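Local atomic coordinates of acyl-CoA hydrolase (Bacillus halodurans, PDB entry 1VPM), a protein that binds coenzyme A and probably hydrolyses the thioester of long-chain fatty acyl-CoAs, as a member of the hotdog-fold acyl-CoA hydrolases. Residues 96-108 and 117-129. Residues are numbered along the deposited sequence; the frame is centred on the assembly and turned at random.
Sequences GRTSMEVYVRVHS and TLTTESFLTMVAV. With COA (coenzyme A), chain D.
Y103 and F123 are paired at a non-hydrogen-bonded position across the antiparallel hairpin of strands 99-109 and 116-129, part of the hotdog sheet. CG anti to the backbone N (chi1 166°) carries the Y103 ring along toward E121. CB lies 3.8 Å from F123 CE1; CD1 meets both F123 CE1 and S122 O; CE1 and CZ both near E121 OE2; OH donates to E121 OE2 at 2.6 Å. That oxygen sits at the ring's edge, near its plane, and accepts through its anti lone pair, while the carboxylate plane is turned 78° from that of the ring. R105 NH1 adds a weak bond to the same OH, its guanidinium being held chiefly by salt bridges to E89 and E147. A phenylalanine in place of Y103 would keep the ring but would probably leave E121 OE2 without its hydroxyl mate. On another flank of F123, E101 CD approaches F123 CD1 at 3.5 Å; the E101 oxygens are held by R158, R162 and T93.

Further along, T119 N (2.7 Å) and T120 N (3.3 Å) both donate to V106 O from one face of its plane, a classic beta bulge. L118 CD1 lies over the H107 ring, 3.8 Å from its centroid, a CH-pi contact. At the opposite end, T98 OG1 (2.8 Å) and T98 N donate to coenzyme A O9A and S99 OG to O8A (2.7 Å), while T125 CG2 and V127 CG2 touch the adenine and ribose. Hydroxyl and amide donors thus grip the 3'-phosphate, and methyls from the partner strand border the nucleoside.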
loop_
_atom_site.group_PDB
_atom_site.type_symbol
_atom_site.label_atom_id
_atom_site.label_comp_id
_atom_site.label_asym_id
_atom_site.label_seq_id
_atom_site.Cartn_x
_atom_site.Cartn_y
_atom_site.Cartn_z
ATOM N N GLY A 96 22.731 25.947 4.303
ATOM C CA GLY A 96 23.179 27.005 3.378
ATOM C C GLY A 96 22.080 28.051 3.360
ATOM O O GLY A 96 21.412 28.256 4.358
ATOM N N ARG A 97 21.810 28.629 2.208
ATOM C CA ARG A 97 20.826 29.692 2.089
ATOM C C ARG A 97 19.421 29.133 2.113
ATOM O O ARG A 97 18.591 29.582 2.904
ATOM C CB ARG A 97 21.059 30.485 0.797
ATOM C CG ARG A 97 20.363 31.832 0.812
ATOM C CD ARG A 97 20.630 32.633 -0.476
ATOM N NE ARG A 97 19.879 32.104 -1.626
ATOM C CZ ARG A 97 18.600 32.376 -1.904
ATOM N NH1 ARG A 97 17.864 33.183 -1.130
ATOM N NH2 ARG A 97 18.046 31.825 -2.982
ATOM N N THR A 98 19.162 28.157 1.242
ATOM C CA THR A 98 17.869 27.490 1.148
ATOM C C THR A 98 17.961 25.997 1.407
ATOM O O THR A 98 16.938 25.311 1.377
ATOM C CB THR A 98 17.255 27.696 -0.251
ATOM O OG1 THR A 98 17.971 26.932 -1.235
ATOM C CG2 THR A 98 17.273 29.175 -0.608
ATOM N N SER A 99 19.177 25.509 1.644
ATOM C CA SER A 99 19.452 24.063 1.755
ATOM C C SER A 99 19.849 23.689 3.171
ATOM O O SER A 99 20.353 24.506 3.954
ATOM C CB SER A 99 20.528 23.656 0.734
ATOM O OG SER A 99 21.796 24.188 1.061
HETATM N N MSE A 100 19.549 22.434 3.516
HETATM C CA MSE A 100 19.866 21.857 4.796
HETATM C C MSE A 100 20.518 20.511 4.573
HETATM O O MSE A 100 20.014 19.693 3.796
HETATM C CB MSE A 100 18.584 21.629 5.552
HETATM C CG MSE A 100 17.874 22.882 5.942
HETATM SE SE MSE A 100 15.950 22.591 6.357
HETATM C CE MSE A 100 15.192 22.454 4.554
ATOM N N GLU A 101 21.647 20.280 5.224
ATOM C CA GLU A 101 22.159 18.934 5.314
ATOM C C GLU A 101 21.441 18.207 6.454
ATOM O O GLU A 101 21.301 18.735 7.571
ATOM C CB GLU A 101 23.676 18.944 5.597
ATOM C CG GLU A 101 24.254 17.555 5.601
ATOM C CD GLU A 101 25.755 17.557 5.932
ATOM O OE1 GLU A 101 26.120 17.970 7.073
ATOM O OE2 GLU A 101 26.544 17.221 5.027
ATOM N N VAL A 102 20.960 17.019 6.135
ATOM C CA VAL A 102 20.292 16.150 7.092
ATOM C C VAL A 102 21.109 14.850 7.240
ATOM O O VAL A 102 21.469 14.196 6.252
ATOM C CB VAL A 102 18.834 15.862 6.715
ATOM C CG1 VAL A 102 18.205 14.907 7.722
ATOM C CG2 VAL A 102 18.031 17.154 6.615
ATOM N N TYR A 103 21.501 14.568 8.462
ATOM C CA TYR A 103 22.127 13.282 8.814
ATOM C C TYR A 103 21.050 12.323 9.290
ATOM O O TYR A 103 20.188 12.673 10.111
ATOM C CB TYR A 103 23.196 13.515 9.903
ATOM C CG TYR A 103 23.661 12.244 10.591
ATOM C CD1 TYR A 103 24.611 11.423 10.011
ATOM C CD2 TYR A 103 23.107 11.850 11.822
ATOM C CE1 TYR A 103 25.037 10.242 10.661
ATOM C CE2 TYR A 103 23.538 10.710 12.478
ATOM C CZ TYR A 103 24.451 9.888 11.896
ATOM O OH TYR A 103 24.827 8.774 12.595
ATOM N N VAL A 104 21.107 11.095 8.785
ATOM C CA VAL A 104 20.226 10.034 9.190
ATOM C C VAL A 104 21.042 8.804 9.581
ATOM O O VAL A 104 21.859 8.362 8.835
ATOM C CB VAL A 104 19.209 9.678 8.086
ATOM C CG1 VAL A 104 18.282 8.578 8.543
ATOM C CG2 VAL A 104 18.351 10.888 7.697
ATOM N N ARG A 105 20.675 8.194 10.717
ATOM C CA ARG A 105 21.224 6.893 11.146
ATOM C C ARG A 105 20.090 5.896 11.235
ATOM O O ARG A 105 18.966 6.202 11.705
ATOM C CB ARG A 105 22.000 6.977 12.443
ATOM C CG ARG A 105 21.413 7.773 13.581
ATOM C CD ARG A 105 22.281 7.571 14.856
ATOM N NE ARG A 105 22.069 8.652 15.811
ATOM C CZ ARG A 105 23.033 9.486 16.215
ATOM N NH1 ARG A 105 24.268 9.423 15.734
ATOM N NH2 ARG A 105 22.741 10.435 17.081
ATOM N N VAL A 106 20.393 4.678 10.811
ATOM C CA VAL A 106 19.422 3.582 10.804
ATOM C C VAL A 106 20.032 2.373 11.556
ATOM O O VAL A 106 21.170 1.965 11.314
ATOM C CB VAL A 106 19.071 3.163 9.367
ATOM C CG1 VAL A 106 18.053 2.047 9.404
ATOM C CG2 VAL A 106 18.615 4.351 8.507
ATOM N N HIS A 107 19.265 1.826 12.496
ATOM C CA HIS A 107 19.619 0.592 13.244
ATOM C C HIS A 107 18.502 -0.412 13.059
ATOM O O HIS A 107 17.346 -0.033 12.814
ATOM C CB HIS A 107 19.742 0.842 14.758
ATOM C CG HIS A 107 20.962 1.618 15.134
ATOM N ND1 HIS A 107 21.045 2.988 14.983
ATOM C CD2 HIS A 107 22.141 1.208 15.649
ATOM C CE1 HIS A 107 22.242 3.385 15.397
ATOM N NE2 HIS A 107 22.924 2.325 15.814
ATOM N N SER A 108 18.868 -1.688 13.131
ATOM C CA SER A 108 17.875 -2.760 13.264
ATOM C C SER A 108 17.800 -3.169 14.714
ATOM O O SER A 108 18.816 -3.198 15.407
ATOM C CB SER A 108 18.227 -3.970 12.406
ATOM O OG SER A 108 19.543 -4.410 12.718
ATOM N N THR A 117 21.805 -3.197 15.833
ATOM C CA THR A 117 22.905 -3.189 14.920
ATOM C C THR A 117 22.764 -1.972 14.000
ATOM O O THR A 117 21.667 -1.690 13.515
ATOM C CB THR A 117 22.878 -4.503 14.125
ATOM O OG1 THR A 117 22.887 -5.612 15.052
ATOM C CG2 THR A 117 24.027 -4.613 13.222
ATOM N N LEU A 118 23.871 -1.248 13.822
ATOM C CA LEU A 118 23.890 -0.146 12.858
ATOM C C LEU A 118 23.766 -0.677 11.416
ATOM O O LEU A 118 24.531 -1.555 10.978
ATOM C CB LEU A 118 25.141 0.678 13.022
ATOM C CG LEU A 118 25.234 1.923 12.153
ATOM C CD1 LEU A 118 24.325 2.980 12.535
ATOM C CD2 LEU A 118 26.687 2.456 12.226
ATOM N N THR A 119 22.700 -0.215 10.720
ATOM C CA THR A 119 22.380 -0.660 9.377
ATOM C C THR A 119 23.079 0.240 8.369
ATOM O O THR A 119 23.777 -0.202 7.474
ATOM C CB THR A 119 20.885 -0.492 9.107
ATOM O OG1 THR A 119 20.146 -1.133 10.136
ATOM C CG2 THR A 119 20.519 -1.106 7.764
ATOM N N THR A 120 22.860 1.542 8.533
ATOM C CA THR A 120 23.580 2.505 7.721
ATOM C C THR A 120 23.429 3.909 8.282
ATOM O O THR A 120 22.719 4.160 9.241
ATOM C CB THR A 120 23.063 2.472 6.288
ATOM O OG1 THR A 120 23.991 3.154 5.384
ATOM C CG2 THR A 120 21.695 3.066 6.260
ATOM N N GLU A 121 24.215 4.805 7.706
ATOM C CA GLU A 121 24.180 6.241 7.970
ATOM C C GLU A 121 24.254 6.970 6.653
ATOM O O GLU A 121 24.936 6.515 5.720
ATOM C CB GLU A 121 25.389 6.651 8.818
ATOM C CG GLU A 121 25.495 6.005 10.171
ATOM C CD GLU A 121 26.783 6.366 10.885
ATOM O OE1 GLU A 121 27.820 5.844 10.434
ATOM O OE2 GLU A 121 26.736 7.120 11.879
ATOM N N SER A 122 23.657 8.137 6.581
ATOM C CA SER A 122 23.674 8.862 5.343
ATOM C C SER A 122 23.494 10.368 5.595
ATOM O O SER A 122 23.090 10.781 6.645
ATOM C CB SER A 122 22.592 8.220 4.449
ATOM O OG SER A 122 21.509 9.047 4.152
ATOM N N PHE A 123 23.950 11.162 4.647
ATOM C CA PHE A 123 23.610 12.595 4.565
ATOM C C PHE A 123 22.770 12.883 3.325
ATOM O O PHE A 123 22.994 12.285 2.255
ATOM C CB PHE A 123 24.857 13.442 4.421
ATOM C CG PHE A 123 25.777 13.389 5.606
ATOM C CD1 PHE A 123 25.505 14.158 6.743
ATOM C CD2 PHE A 123 26.943 12.666 5.560
ATOM C CE1 PHE A 123 26.381 14.134 7.853
ATOM C CE2 PHE A 123 27.777 12.644 6.643
ATOM C CZ PHE A 123 27.494 13.387 7.793
ATOM N N LEU A 124 21.726 13.698 3.507
ATOM C CA LEU A 124 20.952 14.193 2.433
ATOM C C LEU A 124 20.977 15.714 2.375
ATOM O O LEU A 124 21.282 16.400 3.369
ATOM C CB LEU A 124 19.510 13.749 2.604
ATOM C CG LEU A 124 19.210 12.258 2.567
ATOM C CD1 LEU A 124 19.419 11.654 3.940
ATOM C CD2 LEU A 124 17.748 11.967 2.103
ATOM N N THR A 125 20.650 16.232 1.214
ATOM C CA THR A 125 20.506 17.676 1.051
ATOM C C THR A 125 19.044 17.940 0.728
ATOM O O THR A 125 18.532 17.538 -0.357
ATOM C CB THR A 125 21.422 18.228 -0.039
ATOM O OG1 THR A 125 22.811 18.025 0.307
ATOM C CG2 THR A 125 21.199 19.738 -0.178
HETATM N N MSE A 126 18.388 18.689 1.626
HETATM C CA MSE A 126 16.992 19.036 1.488
HETATM C C MSE A 126 16.900 20.523 1.197
HETATM O O MSE A 126 17.663 21.279 1.754
HETATM C CB MSE A 126 16.242 18.735 2.794
HETATM C CG MSE A 126 16.410 17.331 3.362
HETATM SE SE MSE A 126 15.886 15.917 2.012
HETATM C CE MSE A 126 14.050 16.386 1.971
ATOM N N VAL A 127 15.946 20.922 0.368
ATOM C CA VAL A 127 15.758 22.322 -0.007
ATOM C C VAL A 127 14.378 22.737 0.377
ATOM O O VAL A 127 13.439 22.078 0.004
ATOM C CB VAL A 127 16.043 22.555 -1.517
ATOM C CG1 VAL A 127 15.760 23.989 -1.891
ATOM C CG2 VAL A 127 17.498 22.239 -1.804
ATOM N N ALA A 128 14.254 23.808 1.151
ATOM C CA ALA A 128 12.937 24.365 1.502
ATOM C C ALA A 128 12.383 25.093 0.304
ATOM O O ALA A 128 13.141 25.804 -0.373
ATOM C CB ALA A 128 13.087 25.346 2.667
ATOM N N VAL A 129 11.094 24.933 0.044
ATOM C CA VAL A 129 10.423 25.593 -1.056
ATOM C C VAL A 129 9.171 26.344 -0.612
ATOM O O VAL A 129 8.475 25.889 0.307
ATOM C CB VAL A 129 10.087 24.630 -2.210
ATOM C CG1 VAL A 129 11.357 23.978 -2.734
ATOM C CG2 VAL A 129 9.029 23.589 -1.848
HETATM N N1A COA D . 23.093 18.308 -4.060
HETATM C C2A COA D . 23.254 19.121 -2.975
HETATM N N3A COA D . 22.771 20.441 -3.023
HETATM C C4A COA D . 22.135 20.894 -4.141
HETATM C C5A COA D . 21.975 20.066 -5.266
HETATM C C6A COA D . 22.465 18.757 -5.233
HETATM N N6A COA D . 22.442 18.017 -6.357
HETATM N N7A COA D . 21.334 20.793 -6.233
HETATM C C8A COA D . 21.086 22.039 -5.743
HETATM N N9A COA D . 21.580 22.110 -4.464
HETATM C C1B COA D . 21.358 23.194 -3.526
HETATM C C2B COA D . 22.079 24.440 -3.989
HETATM O O2B COA D . 23.446 24.366 -3.679
HETATM C C3B COA D . 21.327 25.513 -3.219
HETATM O O3B COA D . 21.996 25.647 -1.977
HETATM P P3B COA D . 22.011 26.983 -1.104
HETATM O O7A COA D . 23.223 27.747 -1.456
HETATM O O8A COA D . 22.062 26.727 0.349
HETATM O O9A COA D . 20.711 27.687 -1.362
HETATM C C4B COA D . 19.905 24.940 -3.132
HETATM O O4B COA D . 20.010 23.584 -3.571
HETATM C C5B COA D . 18.889 25.639 -4.040
HETATM O O5B COA D . 19.374 25.571 -5.380
HETATM P P1A COA D . 19.433 26.852 -6.398
HETATM O O1A COA D . 20.689 26.746 -7.237
HETATM O O2A COA D . 19.289 28.166 -5.656
HETATM O O3A COA D . 18.113 26.740 -7.318
HETATM P P2A COA D . 17.669 25.522 -8.288
HETATM O O4A COA D . 18.874 25.033 -9.078
HETATM O O5A COA D . 16.498 26.041 -9.105
HETATM O O6A COA D . 17.105 24.345 -7.316
HETATM C CBP COA D . 16.877 22.010 -6.858
HETATM C CCP COA D . 17.853 23.174 -7.030
HETATM C CDP COA D . 17.565 20.867 -6.105
HETATM C CEP COA D . 15.699 22.541 -6.014
HETATM C CAP COA D . 16.396 21.535 -8.260
HETATM O OAP COA D . 17.427 21.123 -9.150
HETATM C C9P COA D . 15.358 20.440 -8.105
HETATM O O9P COA D . 14.041 20.857 -7.826
HETATM N N8P COA D . 15.680 19.140 -8.203
HETATM C C7P COA D . 14.602 18.187 -8.028
HETATM C C6P COA D . 14.271 17.979 -6.547
HETATM C C5P COA D . 13.202 16.918 -6.382
HETATM O O5P COA D . 12.063 17.139 -6.843
HETATM N N4P COA D . 13.543 15.781 -5.766
HETATM C C3P COA D . 12.574 14.749 -5.510
HETATM C C2P COA D . 12.559 13.548 -6.457
HETATM S S1P COA D . 12.696 13.777 -8.281
HETATM O O HOH W 1 20.106 -6.252 15.150
HETATM O O HOH W 2 20.757 -3.717 10.622
#